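Local coordinates for protein agglutinin (Galanthus nivalis, PDB 1JPC) that binds alpha-linked mannose as a tetrameric bulb-type lectin, with high affinity for alpha-1,3-linked mannose oligomers, and displays antiviral activity that may serve plant defence, at residues A[52-57]-A[62-67]; A[46-51]-A[70-75]; A[85-90]-A[95-100]. One frame throughout, in Å; residues are numbered along the deposited sequence.

Contact 1 (A[52-57]-A[62-67]); sequences CFLSMQ and LVVYNP
The F53 ring offers one face to Y65, whose CB sits over it near the rim in a CH-pi contact, 3.7 Å from the F53 ring centroid. CG of F53 lies between its own backbone N and carbonyl carbon (chi1 56°), and this torsion swings the ring across to the partner strand, where F53 CZ comes 3.4 Å from Y65 CB. The two rings meet obliquely, their planes 38° apart. The other face of the hairpin, carrying L54, M56, L62 and V64, is aliphatic: L54 CD1 wedges between L62 CG and V64 CG2, 3.8 Å from each, and the M56 and L62 side chains cross at about a right angle, touching through M56 SD and L62 CD1. Four backbone bonds hold the antiparallel strands in register, F53 pairing with Y65 and S55 with V63 as hydrogen-bonded pairs; Y65 N to F53 O is nearly straight at 168°. V63 CG1 covers part of one face of the Y65 ring, and the Q57 amide lies at its edge beside the hydroxyl. Q57 and Y65 both belong to a glycan pocket occupied here, completed by D59, N61 and residues of 71-76, so the hairpin contributes two side chains to one mannose site of the bulb-type lectin. At the far end C52 forms the disulfide with C29, and its CB packs on V64 CG1. The hairpin fills the middle of a four-stranded antiparallel sheet, with strand 8-10 beside 53-56 and strand 71-74 beside 62-65; M25 of strand 21-25 packs against C52, L54 and V64.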
loop_
_atom_site.group_PDB
_atom_site.type_symbol
_atom_site.label_atom_id
_atom_site.label_comp_id
_atom_site.label_asym_id
_atom_site.label_seq_id
_atom_site.Cartn_x
_atom_site.Cartn_y
_atom_site.Cartn_z
ATOM N N CYS A 52 -5.599 14.939 21.707
ATOM C CA CYS A 52 -4.163 14.756 21.863
ATOM C C CYS A 52 -3.534 14.468 20.501
ATOM O O CYS A 52 -4.232 14.144 19.539
ATOM C CB CYS A 52 -3.878 13.572 22.777
ATOM S SG CYS A 52 -4.221 13.856 24.534
ATOM N N PHE A 53 -2.220 14.627 20.416
ATOM C CA PHE A 53 -1.486 14.331 19.191
ATOM C C PHE A 53 -0.289 13.470 19.576
ATOM O O PHE A 53 0.159 13.518 20.725
ATOM C CB PHE A 53 -1.058 15.603 18.440
ATOM C CG PHE A 53 -0.239 16.568 19.255
ATOM C CD1 PHE A 53 1.155 16.493 19.258
ATOM C CD2 PHE A 53 -0.859 17.617 19.952
ATOM C CE1 PHE A 53 1.926 17.446 19.939
ATOM C CE2 PHE A 53 -0.103 18.579 20.639
ATOM C CZ PHE A 53 1.294 18.495 20.629
ATOM N N LEU A 54 0.174 12.629 18.652
ATOM C CA LEU A 54 1.317 11.748 18.912
ATOM C C LEU A 54 2.559 12.306 18.217
ATOM O O LEU A 54 2.515 12.623 17.030
ATOM C CB LEU A 54 1.010 10.329 18.413
ATOM C CG LEU A 54 2.102 9.276 18.566
ATOM C CD1 LEU A 54 2.299 8.960 20.040
ATOM C CD2 LEU A 54 1.711 8.021 17.801
ATOM N N SER A 55 3.655 12.430 18.956
ATOM C CA SER A 55 4.893 12.970 18.409
ATOM C C SER A 55 6.066 11.994 18.526
ATOM O O SER A 55 6.344 11.463 19.604
ATOM C CB SER A 55 5.236 14.287 19.111
ATOM O OG SER A 55 6.315 14.953 18.482
ATOM N N MET A 56 6.713 11.719 17.398
ATOM C CA MET A 56 7.879 10.850 17.359
ATOM C C MET A 56 8.982 11.901 17.328
ATOM O O MET A 56 9.233 12.522 16.298
ATOM C CB MET A 56 7.870 10.007 16.074
ATOM C CG MET A 56 9.075 9.087 15.873
ATOM S SD MET A 56 9.274 7.832 17.134
ATOM C CE MET A 56 10.754 8.298 17.877
ATOM N N GLN A 57 9.591 12.142 18.480
ATOM C CA GLN A 57 10.613 13.173 18.595
ATOM C C GLN A 57 11.982 12.787 18.103
ATOM O O GLN A 57 12.311 11.600 18.013
ATOM C CB GLN A 57 10.710 13.628 20.042
ATOM C CG GLN A 57 9.388 14.018 20.627
ATOM C CD GLN A 57 9.505 14.438 22.064
ATOM O OE1 GLN A 57 10.423 14.036 22.784
ATOM N NE2 GLN A 57 8.572 15.258 22.498
ATOM N N LEU A 62 8.704 8.800 21.968
ATOM C CA LEU A 62 7.355 8.785 21.410
ATOM C C LEU A 62 6.476 9.348 22.523
ATOM O O LEU A 62 6.356 8.729 23.580
ATOM C CB LEU A 62 6.951 7.345 21.082
ATOM C CG LEU A 62 5.634 7.157 20.341
ATOM C CD1 LEU A 62 5.777 7.719 18.944
ATOM C CD2 LEU A 62 5.283 5.687 20.282
ATOM N N VAL A 63 5.877 10.513 22.304
ATOM C CA VAL A 63 5.058 11.158 23.333
ATOM C C VAL A 63 3.638 11.570 22.910
ATOM O O VAL A 63 3.445 12.136 21.831
ATOM C CB VAL A 63 5.776 12.445 23.851
ATOM C CG1 VAL A 63 5.073 12.997 25.086
ATOM C CG2 VAL A 63 7.251 12.171 24.139
ATOM N N VAL A 64 2.652 11.291 23.765
ATOM C CA VAL A 64 1.268 11.696 23.521
ATOM C C VAL A 64 1.077 13.030 24.264
ATOM O O VAL A 64 1.242 13.090 25.486
ATOM C CB VAL A 64 0.260 10.668 24.077
ATOM C CG1 VAL A 64 -1.161 11.219 23.990
ATOM C CG2 VAL A 64 0.352 9.380 23.305
ATOM N N TYR A 65 0.762 14.096 23.534
ATOM C CA TYR A 65 0.574 15.423 24.125
ATOM C C TYR A 65 -0.867 15.912 24.089
ATOM O O TYR A 65 -1.584 15.648 23.125
ATOM C CB TYR A 65 1.416 16.456 23.372
ATOM C CG TYR A 65 2.893 16.408 23.648
ATOM C CD1 TYR A 65 3.400 16.772 24.895
ATOM C CD2 TYR A 65 3.792 16.017 22.656
ATOM C CE1 TYR A 65 4.765 16.745 25.151
ATOM C CE2 TYR A 65 5.162 15.987 22.900
ATOM C CZ TYR A 65 5.641 16.352 24.151
ATOM O OH TYR A 65 6.991 16.315 24.407
ATOM N N ASN A 66 -1.308 16.615 25.130
ATOM C CA ASN A 66 -2.657 17.174 25.103
ATOM C C ASN A 66 -2.511 18.564 24.468
ATOM O O ASN A 66 -1.385 19.007 24.214
ATOM C CB ASN A 66 -3.310 17.208 26.503
ATOM C CG ASN A 66 -2.660 18.203 27.466
ATOM O OD1 ASN A 66 -1.721 18.923 27.131
ATOM N ND2 ASN A 66 -3.184 18.244 28.681
ATOM N N PRO A 67 -3.619 19.261 24.172
ATOM C CA PRO A 67 -3.483 20.587 23.556
ATOM C C PRO A 67 -2.576 21.567 24.316
ATOM O O PRO A 67 -1.839 22.345 23.709
ATOM C CB PRO A 67 -4.924 21.072 23.486
ATOM C CG PRO A 67 -5.680 19.790 23.246
ATOM C CD PRO A 67 -5.042 18.877 24.270
#

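Contact 2 (A[46-51]-A[70-75]); sequences GGLSRS and KPIWAS
L48 and I72 graze each other through their methyl groups, L48 CD1 lying 4.1 Å from I72 CG2, the two side chains running antiparallel alongside each other. L48 is stretched: CG stands anti to the carbonyl carbon (chi1 -62°) and the chain continues extended to CD1, which carries this methyl across to the other segment. In I72 the two branches divide the work. CG2, anti to the backbone N, takes the leucine methyl, while CG1 turns anti to the carbonyl carbon (chi1 -58°) and a second bend at chi2 brings CD1 to 4.3 Å from S49 OG. That hydroxyl is turned back on its own segment, S49 OG giving a hydrogen bond to L48 O at 2.8 Å, and has a second, weak one from N66 ND2. No hydrogen bond spans the two segments; this is a small apolar touch at the surface. I72 is also part of an occupied glycan pocket, though its side chain remains about 6 Å from a bound mannose. The loop 46-51 runs from strand 38-42 to strand 53-56, while 70-75 turns a corner at I72 on strand 71-74, an edge strand of its sheet within this chain, next to strand 62-65.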
loop_
_atom_site.group_PDB
_atom_site.type_symbol
_atom_site.label_atom_id
_atom_site.label_comp_id
_atom_site.label_asym_id
_atom_site.label_seq_id
_atom_site.Cartn_x
_atom_site.Cartn_y
_atom_site.Cartn_z
ATOM N N GLY A 46 -7.483 7.117 27.951
ATOM C CA GLY A 46 -8.722 7.663 27.419
ATOM C C GLY A 46 -9.461 8.440 28.489
ATOM O O GLY A 46 -9.587 7.964 29.623
ATOM N N GLY A 47 -9.923 9.639 28.150
ATOM C CA GLY A 47 -10.634 10.454 29.118
ATOM C C GLY A 47 -9.762 11.453 29.867
ATOM O O GLY A 47 -10.279 12.422 30.423
ATOM N N LEU A 48 -8.448 11.243 29.886
ATOM C CA LEU A 48 -7.544 12.165 30.575
ATOM C C LEU A 48 -7.446 13.530 29.885
ATOM O O LEU A 48 -6.918 14.474 30.459
ATOM C CB LEU A 48 -6.142 11.562 30.725
ATOM C CG LEU A 48 -5.989 10.273 31.536
ATOM C CD1 LEU A 48 -4.513 9.921 31.647
ATOM C CD2 LEU A 48 -6.601 10.431 32.917
ATOM N N SER A 49 -7.944 13.628 28.658
ATOM C CA SER A 49 -7.917 14.873 27.895
ATOM C C SER A 49 -8.675 14.697 26.587
ATOM O O SER A 49 -9.249 13.642 26.332
ATOM C CB SER A 49 -6.480 15.304 27.593
ATOM O OG SER A 49 -5.998 16.245 28.533
ATOM N N ARG A 50 -8.667 15.731 25.758
ATOM C CA ARG A 50 -9.345 15.690 24.476
ATOM C C ARG A 50 -8.355 16.212 23.448
ATOM O O ARG A 50 -7.466 17.002 23.789
ATOM C CB ARG A 50 -10.575 16.610 24.499
ATOM C CG ARG A 50 -11.927 15.908 24.483
ATOM C CD ARG A 50 -12.220 15.280 23.121
ATOM N NE ARG A 50 -13.542 14.651 23.065
ATOM C CZ ARG A 50 -14.551 15.089 22.312
ATOM N NH1 ARG A 50 -14.393 16.157 21.536
ATOM N NH2 ARG A 50 -15.728 14.471 22.347
ATOM N N SER A 51 -8.450 15.699 22.224
ATOM C CA SER A 51 -7.618 16.137 21.111
ATOM C C SER A 51 -6.104 16.087 21.276
ATOM O O SER A 51 -5.401 17.070 21.006
ATOM C CB SER A 51 -8.046 17.542 20.699
ATOM O OG SER A 51 -9.463 17.612 20.627
ATOM N N LYS A 70 1.188 19.164 27.472
ATOM C CA LYS A 70 1.667 18.432 28.640
ATOM C C LYS A 70 1.685 16.957 28.218
ATOM O O LYS A 70 0.736 16.482 27.587
ATOM C CB LYS A 70 0.708 18.587 29.827
ATOM C CG LYS A 70 0.188 19.988 30.058
ATOM C CD LYS A 70 1.291 20.939 30.474
ATOM C CE LYS A 70 0.748 22.349 30.667
ATOM N NZ LYS A 70 1.820 23.324 31.014
ATOM N N PRO A 71 2.784 16.232 28.504
ATOM C CA PRO A 71 2.888 14.808 28.147
ATOM C C PRO A 71 1.973 13.895 28.969
ATOM O O PRO A 71 2.107 13.787 30.187
ATOM C CB PRO A 71 4.367 14.501 28.395
ATOM C CG PRO A 71 4.747 15.474 29.469
ATOM C CD PRO A 71 4.071 16.738 29.001
ATOM N N ILE A 72 1.044 13.243 28.280
ATOM C CA ILE A 72 0.075 12.327 28.871
ATOM C C ILE A 72 0.673 10.920 29.011
ATOM O O ILE A 72 0.327 10.174 29.928
ATOM C CB ILE A 72 -1.197 12.240 27.972
ATOM C CG1 ILE A 72 -1.817 13.629 27.790
ATOM C CG2 ILE A 72 -2.204 11.262 28.543
ATOM C CD1 ILE A 72 -2.206 14.322 29.086
ATOM N N TRP A 73 1.550 10.553 28.080
ATOM C CA TRP A 73 2.202 9.249 28.075
ATOM C C TRP A 73 3.460 9.368 27.230
ATOM O O TRP A 73 3.528 10.209 26.330
ATOM C CB TRP A 73 1.261 8.198 27.463
ATOM C CG TRP A 73 1.865 6.813 27.302
ATOM C CD1 TRP A 73 1.813 5.785 28.201
ATOM C CD2 TRP A 73 2.606 6.322 26.174
ATOM N NE1 TRP A 73 2.478 4.691 27.708
ATOM C CE2 TRP A 73 2.976 4.988 26.468
ATOM C CE3 TRP A 73 2.997 6.881 24.946
ATOM C CZ2 TRP A 73 3.720 4.201 25.582
ATOM C CZ3 TRP A 73 3.739 6.102 24.064
ATOM C CH2 TRP A 73 4.094 4.773 24.388
ATOM N N ALA A 74 4.470 8.563 27.532
ATOM C CA ALA A 74 5.706 8.587 26.759
ATOM C C ALA A 74 6.334 7.213 26.812
ATOM O O ALA A 74 6.032 6.430 27.712
ATOM C CB ALA A 74 6.668 9.625 27.296
ATOM N N SER A 75 7.130 6.886 25.798
ATOM C CA SER A 75 7.806 5.602 25.751
ATOM C C SER A 75 9.011 5.625 26.687
ATOM O O SER A 75 9.479 4.573 27.119
ATOM C CB SER A 75 8.238 5.256 24.320
ATOM O OG SER A 75 8.910 6.333 23.694
#

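Contact 3 (A[85-90]-A[95-100]); sequences VCILQK and VIYGTD. With MAN (alpha-D-mannopyranose), chain B; MAN (alpha-D-mannopyranose), chain C.
Q89 and Y97 meet near the turn end of a beta hairpin, strands 84-88 and 94-103, whose glutamine and tyrosine form part of a mannose pocket of the bulb-type lectin fold. From CB, Q89 sends CG anti to the carbonyl carbon (chi1 -43°) and stays extended, passing V95 on the way: Q89 CG lies 4.2 Å from V95 CG2 and CD is closer to the same methyl. At the tip the amide divides. Q89 OE1 accepts from Y97 OH at 2.7 Å, using a lone pair in the carbonyl plane, and lies at the ring edge with amide and ring nearly coplanar, 16° apart. Q89 NE2 donates to O3 of the chain B mannose at 3.1 Å in a nearly straight bond, weakly to its O2, and also to D91 OD1, which helps to fix the amide's rotation. Y97 OH in turn accepts from O4 of the same mannose, so donor and acceptor roles run in sequence from sugar to tyrosine to glutamine. V95 CG1 covers part of one face of the Y97 ring, and I87 CD1 comes obliquely toward the ring. On the opposite face of the hairpin C86 CB packs on I96 CG1. Strand 94-103 also pairs antiparallel with a strand of the second subunit, carrying the sheet across the interface. Four backbone bonds set the register; in one of them, I87 N reaches V95 O at 2.7 Å with an angle of 170° at the hydrogen.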
loop_
_atom_site.group_PDB
_atom_site.type_symbol
_atom_site.label_atom_id
_atom_site.label_comp_id
_atom_site.label_asym_id
_atom_site.label_seq_id
_atom_site.Cartn_x
_atom_site.Cartn_y
_atom_site.Cartn_z
ATOM N N VAL A 85 12.399 6.167 13.664
ATOM C CA VAL A 85 11.152 5.784 13.008
ATOM C C VAL A 85 10.359 4.891 13.951
ATOM O O VAL A 85 10.940 4.149 14.753
ATOM C CB VAL A 85 11.356 4.994 11.672
ATOM C CG1 VAL A 85 11.943 5.883 10.589
ATOM C CG2 VAL A 85 12.215 3.768 11.895
ATOM N N CYS A 86 9.044 5.062 13.938
ATOM C CA CYS A 86 8.144 4.235 14.721
ATOM C C CYS A 86 7.394 3.458 13.638
ATOM O O CYS A 86 6.714 4.057 12.807
ATOM C CB CYS A 86 7.185 5.096 15.526
ATOM S SG CYS A 86 6.012 4.106 16.453
ATOM N N ILE A 87 7.541 2.139 13.624
ATOM C CA ILE A 87 6.917 1.317 12.601
ATOM C C ILE A 87 5.856 0.359 13.114
ATOM O O ILE A 87 6.044 -0.284 14.152
ATOM C CB ILE A 87 7.989 0.447 11.873
ATOM C CG1 ILE A 87 9.147 1.309 11.390
ATOM C CG2 ILE A 87 7.371 -0.298 10.676
ATOM C CD1 ILE A 87 10.253 0.506 10.765
ATOM N N LEU A 88 4.725 0.307 12.411
ATOM C CA LEU A 88 3.659 -0.650 12.714
ATOM C C LEU A 88 4.054 -1.761 11.737
ATOM O O LEU A 88 3.819 -1.660 10.526
ATOM C CB LEU A 88 2.269 -0.100 12.366
ATOM C CG LEU A 88 1.108 -1.102 12.186
ATOM C CD1 LEU A 88 1.102 -2.169 13.257
ATOM C CD2 LEU A 88 -0.218 -0.361 12.187
ATOM N N GLN A 89 4.712 -2.786 12.266
ATOM C CA GLN A 89 5.230 -3.883 11.457
ATOM C C GLN A 89 4.222 -4.917 10.996
ATOM O O GLN A 89 3.148 -5.077 11.573
ATOM C CB GLN A 89 6.376 -4.599 12.195
ATOM C CG GLN A 89 7.372 -3.671 12.872
ATOM C CD GLN A 89 8.586 -4.384 13.447
ATOM O OE1 GLN A 89 9.656 -3.796 13.535
ATOM N NE2 GLN A 89 8.428 -5.644 13.843
ATOM N N LYS A 90 4.620 -5.661 9.969
ATOM C CA LYS A 90 3.798 -6.720 9.413
ATOM C C LYS A 90 3.519 -7.839 10.428
ATOM O O LYS A 90 2.539 -8.580 10.283
ATOM C CB LYS A 90 4.448 -7.282 8.140
ATOM C CG LYS A 90 5.820 -7.898 8.328
ATOM C CD LYS A 90 6.402 -8.294 6.990
ATOM C CE LYS A 90 7.736 -9.008 7.144
ATOM N NZ LYS A 90 8.334 -9.288 5.802
ATOM N N VAL A 95 7.216 -0.852 16.724
ATOM C CA VAL A 95 8.578 -0.703 17.208
ATOM C C VAL A 95 9.237 0.632 16.823
ATOM O O VAL A 95 8.965 1.172 15.754
ATOM C CB VAL A 95 9.439 -1.853 16.623
ATOM C CG1 VAL A 95 10.818 -1.899 17.256
ATOM C CG2 VAL A 95 8.717 -3.178 16.770
ATOM N N ILE A 96 10.089 1.157 17.707
ATOM C CA ILE A 96 10.846 2.386 17.437
ATOM C C ILE A 96 12.296 1.939 17.161
ATOM O O ILE A 96 12.871 1.189 17.951
ATOM C CB ILE A 96 10.872 3.355 18.656
ATOM C CG1 ILE A 96 9.496 3.961 18.907
ATOM C CG2 ILE A 96 11.882 4.474 18.432
ATOM C CD1 ILE A 96 9.441 4.845 20.144
ATOM N N TYR A 97 12.848 2.321 16.015
ATOM C CA TYR A 97 14.226 1.977 15.671
ATOM C C TYR A 97 14.980 3.280 15.472
ATOM O O TYR A 97 14.398 4.282 15.035
ATOM C CB TYR A 97 14.328 1.186 14.358
ATOM C CG TYR A 97 13.755 -0.210 14.360
ATOM C CD1 TYR A 97 12.420 -0.434 14.025
ATOM C CD2 TYR A 97 14.562 -1.312 14.623
ATOM C CE1 TYR A 97 11.908 -1.721 13.949
ATOM C CE2 TYR A 97 14.061 -2.607 14.553
ATOM C CZ TYR A 97 12.734 -2.803 14.214
ATOM O OH TYR A 97 12.237 -4.081 14.142
ATOM N N GLY A 98 16.277 3.258 15.759
ATOM C CA GLY A 98 17.095 4.447 15.585
ATOM C C GLY A 98 18.409 4.321 16.327
ATOM O O GLY A 98 18.535 3.478 17.219
ATOM N N THR A 99 19.397 5.132 15.970
ATOM C CA THR A 99 19.280 6.119 14.906
ATOM C C THR A 99 19.682 5.497 13.575
ATOM O O THR A 99 19.881 4.286 13.481
ATOM C CB THR A 99 20.222 7.313 15.178
ATOM O OG1 THR A 99 21.513 6.820 15.556
ATOM C CG2 THR A 99 19.681 8.197 16.287
ATOM N N ASP A 100 19.782 6.332 12.547
ATOM C CA ASP A 100 20.188 5.891 11.223
ATOM C C ASP A 100 21.657 5.484 11.272
ATOM O O ASP A 100 22.460 6.105 11.972
ATOM C CB ASP A 100 19.975 7.015 10.204
ATOM C CG ASP A 100 20.595 8.329 10.643
ATOM O OD1 ASP A 100 20.210 8.851 11.710
ATOM O OD2 ASP A 100 21.463 8.854 9.923
HETATM C C1 MAN B . 10.230 -8.644 18.107
HETATM C C2 MAN B . 10.081 -8.412 16.606
HETATM C C3 MAN B . 11.227 -7.530 16.092
HETATM C C4 MAN B . 11.338 -6.245 16.920
HETATM C C5 MAN B . 11.384 -6.560 18.416
HETATM C C6 MAN B . 11.314 -5.322 19.287
HETATM O O2 MAN B . 8.836 -7.783 16.349
HETATM O O3 MAN B . 10.998 -7.188 14.732
HETATM O O4 MAN B . 12.515 -5.541 16.546
HETATM O O5 MAN B . 10.266 -7.398 18.783
HETATM O O6 MAN B . 10.829 -5.635 20.587
HETATM C C1 MAN C . 17.992 12.314 5.648
HETATM C C2 MAN C . 16.539 11.873 5.801
HETATM C C3 MAN C . 16.353 11.116 7.123
HETATM C C4 MAN C . 17.372 9.978 7.246
HETATM C C5 MAN C . 18.792 10.484 6.984
HETATM C C6 MAN C . 19.817 9.370 6.916
HETATM O O2 MAN C . 16.186 11.036 4.712
HETATM O O3 MAN C . 15.041 10.574 7.186
HETATM O O4 MAN C . 17.301 9.418 8.550
HETATM O O5 MAN C . 18.845 11.183 5.721
HETATM O O6 MAN C . 20.960 9.768 6.172
#

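Overall arrangement
Contacts 1 and 3 are antiparallel hairpins of separate sheets, whereas contact 2 is a sparse surface touch between a loop and the corner at I72. Contact 1 is nested within the chain closed by contact 2, and they share a sheet: V64 of contact 1 probably bonds through its backbone to I72 and W73. Contacts 1 and 3 lie on opposite sides of the chain's centre yet join in the hydrophobic interior, where M56 and L62 pack on C86 and I96. Both put a Gln-Tyr pair in a mannose pocket, but contact 3 is fully buried and lies at a subunit interface, while contact 1 is partly buried and adds a disulfide.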